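Local coordinates for protein beta-N-acetylhexosaminidase (Streptomyces plicatus, PDB 1JAK) that hydrolyses terminal beta-linked N-acetylhexosamine residues from glycans, as a family 20 glycoside hydrolase that probably works by substrate-assisted catalysis, at residues Gly93-Gly105 / Val146-Arg160. Sequence-based numbering, arbitrary orientation.
Sequences GPYGDEGYRLDSG and VAGGTIEDTPRYAWR. With SO4 (sulfate ion), chain B.
Tyr100 and Asp153 form a hydrogen-bonded pair at one end of an antiparallel strand pairing, which continues through Leu102 with Ile151 to Ser104 with Gly149; Leu102 N reaches Ile151 O at 2.7 Å. Strand 100-105 thereby lies between strands 108-113 and 145-153 in the mixed sheet of the non-catalytic domain. On the face bearing Arg101, Asp103 and Thr150, polar groups are linked in series. Thr150 OG1 donates to Asp103 OD1 nearly along its C-O axis, Asp103 OD2 takes Arg101 NE (3.0 Å) through its syn lone pair, and Arg101 NH1 holds Tyr95 OH, which donates to Glu152 OE1.

Beyond the strands, Glu98 can be followed outward. Glu98 CB packs 4.0 Å from Pro155 CG; CG, anti to the carbonyl carbon (chi1 -63°), starts an extended chain that carries the carboxylate past the proline ring, where OE1 also touches Pro155 CG, to Arg160. Glu98 OE1 accepts Arg160 NH1 at 2.9 Å on its syn side, and Glu98 OE2 accepts Arg160 NH2 at 2.8 Å from above the carboxylate plane, an end-on salt bridge with the planes 42° apart. OE2 also meets Asn189, while Arg160 NH1 bonds Tyr157 O and NH2 bonds Lys187 O. With an alanine here instead of Arg160, the Glu98 carboxylate would probably lose its charge partner, and Tyr157 O and Lys187 O these donors.

Arg160 lies at the start of barrel strand 159-165, so the doubly bonded bridge probably helps hold the sheet domain against the barrel and limits how far the two charged groups can turn.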
loop_
_atom_site.group_PDB
_atom_site.type_symbol
_atom_site.label_atom_id
_atom_site.label_comp_id
_atom_site.label_asym_id
_atom_site.label_seq_id
_atom_site.Cartn_x
_atom_site.Cartn_y
_atom_site.Cartn_z
ATOM N N GLY A 93 13.092 20.822 -12.422
ATOM C CA GLY A 93 11.766 20.913 -12.998
ATOM C C GLY A 93 10.720 20.974 -11.906
ATOM O O GLY A 93 11.027 20.692 -10.750
ATOM N N PRO A 94 9.475 21.343 -12.238
ATOM C CA PRO A 94 8.387 21.438 -11.262
ATOM C C PRO A 94 7.714 20.084 -11.045
ATOM O O PRO A 94 6.504 19.949 -11.231
ATOM C CB PRO A 94 7.448 22.439 -11.915
ATOM C CG PRO A 94 7.533 22.030 -13.352
ATOM C CD PRO A 94 9.028 21.820 -13.560
ATOM N N TYR A 95 8.493 19.085 -10.649
ATOM C CA TYR A 95 7.933 17.757 -10.448
ATOM C C TYR A 95 8.066 17.213 -9.032
ATOM O O TYR A 95 7.651 16.089 -8.755
ATOM C CB TYR A 95 8.560 16.789 -11.455
ATOM C CG TYR A 95 8.426 17.279 -12.881
ATOM C CD1 TYR A 95 7.174 17.580 -13.418
ATOM C CD2 TYR A 95 9.550 17.483 -13.679
ATOM C CE1 TYR A 95 7.044 18.074 -14.713
ATOM C CE2 TYR A 95 9.433 17.978 -14.977
ATOM C CZ TYR A 95 8.176 18.272 -15.485
ATOM O OH TYR A 95 8.045 18.773 -16.762
ATOM N N GLY A 96 8.638 18.011 -8.137
ATOM C CA GLY A 96 8.789 17.577 -6.759
ATOM C C GLY A 96 9.604 16.310 -6.578
ATOM O O GLY A 96 10.387 15.928 -7.449
ATOM N N ASP A 97 9.417 15.648 -5.440
ATOM C CA ASP A 97 10.155 14.430 -5.146
ATOM C C ASP A 97 9.590 13.194 -5.834
ATOM O O ASP A 97 10.288 12.194 -5.972
ATOM C CB ASP A 97 10.180 14.165 -3.637
ATOM C CG ASP A 97 10.852 15.274 -2.857
ATOM O OD1 ASP A 97 11.974 15.671 -3.229
ATOM O OD2 ASP A 97 10.257 15.741 -1.863
ATOM N N GLU A 98 8.339 13.266 -6.277
ATOM C CA GLU A 98 7.706 12.103 -6.894
ATOM C C GLU A 98 7.131 12.272 -8.291
ATOM O O GLU A 98 6.680 11.294 -8.889
ATOM C CB GLU A 98 6.587 11.597 -5.986
ATOM C CG GLU A 98 7.054 11.113 -4.635
ATOM C CD GLU A 98 5.929 10.476 -3.854
ATOM O OE1 GLU A 98 5.065 11.219 -3.334
ATOM O OE2 GLU A 98 5.906 9.231 -3.779
ATOM N N GLY A 99 7.134 13.500 -8.800
ATOM C CA GLY A 99 6.576 13.754 -10.114
ATOM C C GLY A 99 7.524 13.504 -11.271
ATOM O O GLY A 99 8.692 13.172 -11.075
ATOM N N TYR A 100 7.012 13.674 -12.484
ATOM C CA TYR A 100 7.798 13.456 -13.693
ATOM C C TYR A 100 7.081 14.029 -14.909
ATOM O O TYR A 100 5.914 14.418 -14.846
ATOM C CB TYR A 100 7.976 11.954 -13.944
ATOM C CG TYR A 100 6.651 11.272 -14.225
ATOM C CD1 TYR A 100 5.808 10.895 -13.178
ATOM C CD2 TYR A 100 6.184 11.113 -15.533
ATOM C CE1 TYR A 100 4.539 10.390 -13.421
ATOM C CE2 TYR A 100 4.910 10.607 -15.788
ATOM C CZ TYR A 100 4.092 10.252 -14.725
ATOM O OH TYR A 100 2.822 9.790 -14.962
ATOM N N ARG A 101 7.802 14.068 -16.022
ATOM C CA ARG A 101 7.234 14.495 -17.289
ATOM C C ARG A 101 7.553 13.336 -18.222
ATOM O O ARG A 101 8.631 12.743 -18.128
ATOM C CB ARG A 101 7.890 15.773 -17.830
ATOM C CG ARG A 101 7.286 16.190 -19.172
ATOM C CD ARG A 101 7.774 17.541 -19.688
ATOM N NE ARG A 101 9.120 17.489 -20.254
ATOM C CZ ARG A 101 10.227 17.818 -19.596
ATOM N NH1 ARG A 101 10.160 18.228 -18.336
ATOM N NH2 ARG A 101 11.405 17.748 -20.205
ATOM N N LEU A 102 6.609 12.983 -19.087
ATOM C CA LEU A 102 6.827 11.905 -20.041
ATOM C C LEU A 102 6.511 12.426 -21.436
ATOM O O LEU A 102 5.376 12.816 -21.724
ATOM C CB LEU A 102 5.939 10.694 -19.717
ATOM C CG LEU A 102 6.140 9.434 -20.575
ATOM C CD1 LEU A 102 5.596 8.217 -19.831
ATOM C CD2 LEU A 102 5.449 9.590 -21.925
ATOM N N ASP A 103 7.528 12.452 -22.291
ATOM C CA ASP A 103 7.365 12.912 -23.664
ATOM C C ASP A 103 7.465 11.700 -24.581
ATOM O O ASP A 103 8.357 10.866 -24.418
ATOM C CB ASP A 103 8.455 13.929 -24.014
ATOM C CG ASP A 103 8.400 15.170 -23.145
ATOM O OD1 ASP A 103 7.342 15.829 -23.114
ATOM O OD2 ASP A 103 9.416 15.490 -22.493
ATOM N N SER A 104 6.548 11.597 -25.538
ATOM C CA SER A 104 6.534 10.470 -26.463
ATOM C C SER A 104 6.335 10.890 -27.913
ATOM O O SER A 104 5.482 11.720 -28.220
ATOM C CB SER A 104 5.431 9.485 -26.073
ATOM O OG SER A 104 5.338 8.430 -27.015
ATOM N N GLY A 105 7.123 10.292 -28.800
ATOM C CA GLY A 105 7.029 10.600 -30.213
ATOM C C GLY A 105 7.997 9.740 -31.004
ATOM O O GLY A 105 8.707 8.920 -30.424
ATOM N N VAL A 146 3.496 3.558 -28.062
ATOM C CA VAL A 146 3.301 4.474 -26.945
ATOM C C VAL A 146 2.734 5.767 -27.524
ATOM O O VAL A 146 3.423 6.481 -28.253
ATOM C CB VAL A 146 4.630 4.792 -26.230
ATOM C CG1 VAL A 146 4.374 5.725 -25.048
ATOM C CG2 VAL A 146 5.289 3.502 -25.762
ATOM N N ALA A 147 1.477 6.056 -27.203
ATOM C CA ALA A 147 0.809 7.255 -27.699
ATOM C C ALA A 147 1.710 8.488 -27.651
ATOM O O ALA A 147 2.473 8.682 -26.703
ATOM C CB ALA A 147 -0.465 7.508 -26.900
ATOM N N GLY A 148 1.614 9.322 -28.682
ATOM C CA GLY A 148 2.429 10.520 -28.738
ATOM C C GLY A 148 1.878 11.666 -27.911
ATOM O O GLY A 148 0.666 11.798 -27.741
ATOM N N GLY A 149 2.773 12.497 -27.389
ATOM C CA GLY A 149 2.338 13.629 -26.594
ATOM C C GLY A 149 3.163 13.838 -25.342
ATOM O O GLY A 149 4.251 13.280 -25.192
ATOM N N THR A 150 2.633 14.643 -24.430
ATOM C CA THR A 150 3.328 14.934 -23.189
ATOM C C THR A 150 2.430 14.784 -21.969
ATOM O O THR A 150 1.275 15.202 -21.978
ATOM C CB THR A 150 3.884 16.370 -23.194
ATOM O OG1 THR A 150 4.893 16.490 -24.204
ATOM C CG2 THR A 150 4.481 16.717 -21.835
ATOM N N ILE A 151 2.982 14.171 -20.927
ATOM C CA ILE A 151 2.278 13.988 -19.666
ATOM C C ILE A 151 3.138 14.651 -18.593
ATOM O O ILE A 151 4.341 14.410 -18.525
ATOM C CB ILE A 151 2.115 12.485 -19.285
ATOM C CG1 ILE A 151 1.114 11.800 -20.217
ATOM C CG2 ILE A 151 1.656 12.364 -17.831
ATOM C CD1 ILE A 151 0.901 10.321 -19.911
ATOM N N GLU A 152 2.528 15.508 -17.783
ATOM C CA GLU A 152 3.232 16.161 -16.683
ATOM C C GLU A 152 2.413 15.697 -15.492
ATOM O O GLU A 152 1.210 15.944 -15.425
ATOM C CB GLU A 152 3.210 17.680 -16.841
ATOM C CG GLU A 152 3.943 18.138 -18.093
ATOM C CD GLU A 152 4.314 19.605 -18.061
ATOM O OE1 GLU A 152 5.236 19.972 -17.301
ATOM O OE2 GLU A 152 3.679 20.391 -18.793
ATOM N N ASP A 153 3.073 15.030 -14.553
ATOM C CA ASP A 153 2.370 14.417 -13.434
ATOM C C ASP A 153 3.022 14.595 -12.058
ATOM O O ASP A 153 4.217 14.372 -11.896
ATOM C CB ASP A 153 2.267 12.926 -13.779
ATOM C CG ASP A 153 1.099 12.229 -13.127
ATOM O OD1 ASP A 153 0.238 12.895 -12.518
ATOM O OD2 ASP A 153 1.049 10.985 -13.248
ATOM N N THR A 154 2.220 14.992 -11.070
ATOM C CA THR A 154 2.688 15.157 -9.695
ATOM C C THR A 154 1.563 14.657 -8.785
ATOM O O THR A 154 0.396 14.700 -9.165
ATOM C CB THR A 154 2.984 16.632 -9.351
ATOM O OG1 THR A 154 1.830 17.428 -9.648
ATOM C CG2 THR A 154 4.189 17.139 -10.146
ATOM N N PRO A 155 1.900 14.179 -7.576
ATOM C CA PRO A 155 0.899 13.666 -6.629
ATOM C C PRO A 155 0.165 14.700 -5.774
ATOM O O PRO A 155 0.729 15.716 -5.374
ATOM C CB PRO A 155 1.713 12.710 -5.771
ATOM C CG PRO A 155 3.014 13.439 -5.657
ATOM C CD PRO A 155 3.263 13.901 -7.088
ATOM N N ARG A 156 -1.098 14.407 -5.483
ATOM C CA ARG A 156 -1.936 15.273 -4.660
ATOM C C ARG A 156 -1.581 15.111 -3.182
ATOM O O ARG A 156 -1.457 16.098 -2.450
ATOM C CB ARG A 156 -3.409 14.921 -4.875
ATOM C CG ARG A 156 -4.382 15.742 -4.040
ATOM C CD ARG A 156 -5.811 15.280 -4.259
ATOM N NE ARG A 156 -6.764 16.139 -3.560
ATOM C CZ ARG A 156 -8.075 15.922 -3.512
ATOM N NH1 ARG A 156 -8.606 14.868 -4.118
ATOM N NH2 ARG A 156 -8.861 16.777 -2.868
ATOM N N TYR A 157 -1.419 13.858 -2.755
ATOM C CA TYR A 157 -1.086 13.527 -1.369
ATOM C C TYR A 157 0.227 12.761 -1.273
ATOM O O TYR A 157 0.572 12.000 -2.175
ATOM C CB TYR A 157 -2.194 12.669 -0.751
ATOM C CG TYR A 157 -3.506 13.388 -0.574
ATOM C CD1 TYR A 157 -3.649 14.386 0.389
ATOM C CD2 TYR A 157 -4.610 13.071 -1.367
ATOM C CE1 TYR A 157 -4.859 15.051 0.559
ATOM C CE2 TYR A 157 -5.827 13.732 -1.204
ATOM C CZ TYR A 157 -5.941 14.719 -0.238
ATOM O OH TYR A 157 -7.140 15.372 -0.068
ATOM N N ALA A 158 0.941 12.954 -0.165
ATOM C CA ALA A 158 2.218 12.285 0.059
ATOM C C ALA A 158 2.062 10.917 0.718
ATOM O O ALA A 158 2.986 10.105 0.688
ATOM C CB ALA A 158 3.132 13.165 0.902
ATOM N N TRP A 159 0.908 10.668 1.333
ATOM C CA TRP A 159 0.671 9.375 1.969
ATOM C C TRP A 159 -0.293 8.573 1.102
ATOM O O TRP A 159 -1.498 8.797 1.126
ATOM C CB TRP A 159 0.091 9.552 3.382
ATOM C CG TRP A 159 0.058 8.263 4.158
ATOM C CD1 TRP A 159 -0.771 7.196 3.946
ATOM C CD2 TRP A 159 0.944 7.876 5.218
ATOM N NE1 TRP A 159 -0.453 6.170 4.802
ATOM C CE2 TRP A 159 0.597 6.558 5.594
ATOM C CE3 TRP A 159 2.001 8.513 5.884
ATOM C CZ2 TRP A 159 1.269 5.864 6.607
ATOM C CZ3 TRP A 159 2.672 7.824 6.892
ATOM C CH2 TRP A 159 2.300 6.511 7.243
ATOM N N ARG A 160 0.255 7.649 0.319
ATOM C CA ARG A 160 -0.541 6.803 -0.568
ATOM C C ARG A 160 -0.085 5.387 -0.237
ATOM O O ARG A 160 0.896 4.890 -0.792
ATOM C CB ARG A 160 -0.244 7.162 -2.033
ATOM C CG ARG A 160 -0.378 8.664 -2.332
ATOM C CD ARG A 160 -0.195 8.982 -3.814
ATOM N NE ARG A 160 1.062 8.456 -4.339
ATOM C CZ ARG A 160 2.253 9.021 -4.164
ATOM N NH1 ARG A 160 2.370 10.151 -3.479
ATOM N NH2 ARG A 160 3.336 8.443 -4.667
HETATM S S SO4 B . -6.257 19.402 -1.522
HETATM O O1 SO4 B . -6.234 19.501 -0.050
HETATM O O2 SO4 B . -7.656 19.344 -1.992
HETATM O O3 SO4 B . -5.592 20.585 -2.101
HETATM O O4 SO4 B . -5.538 18.183 -1.947
#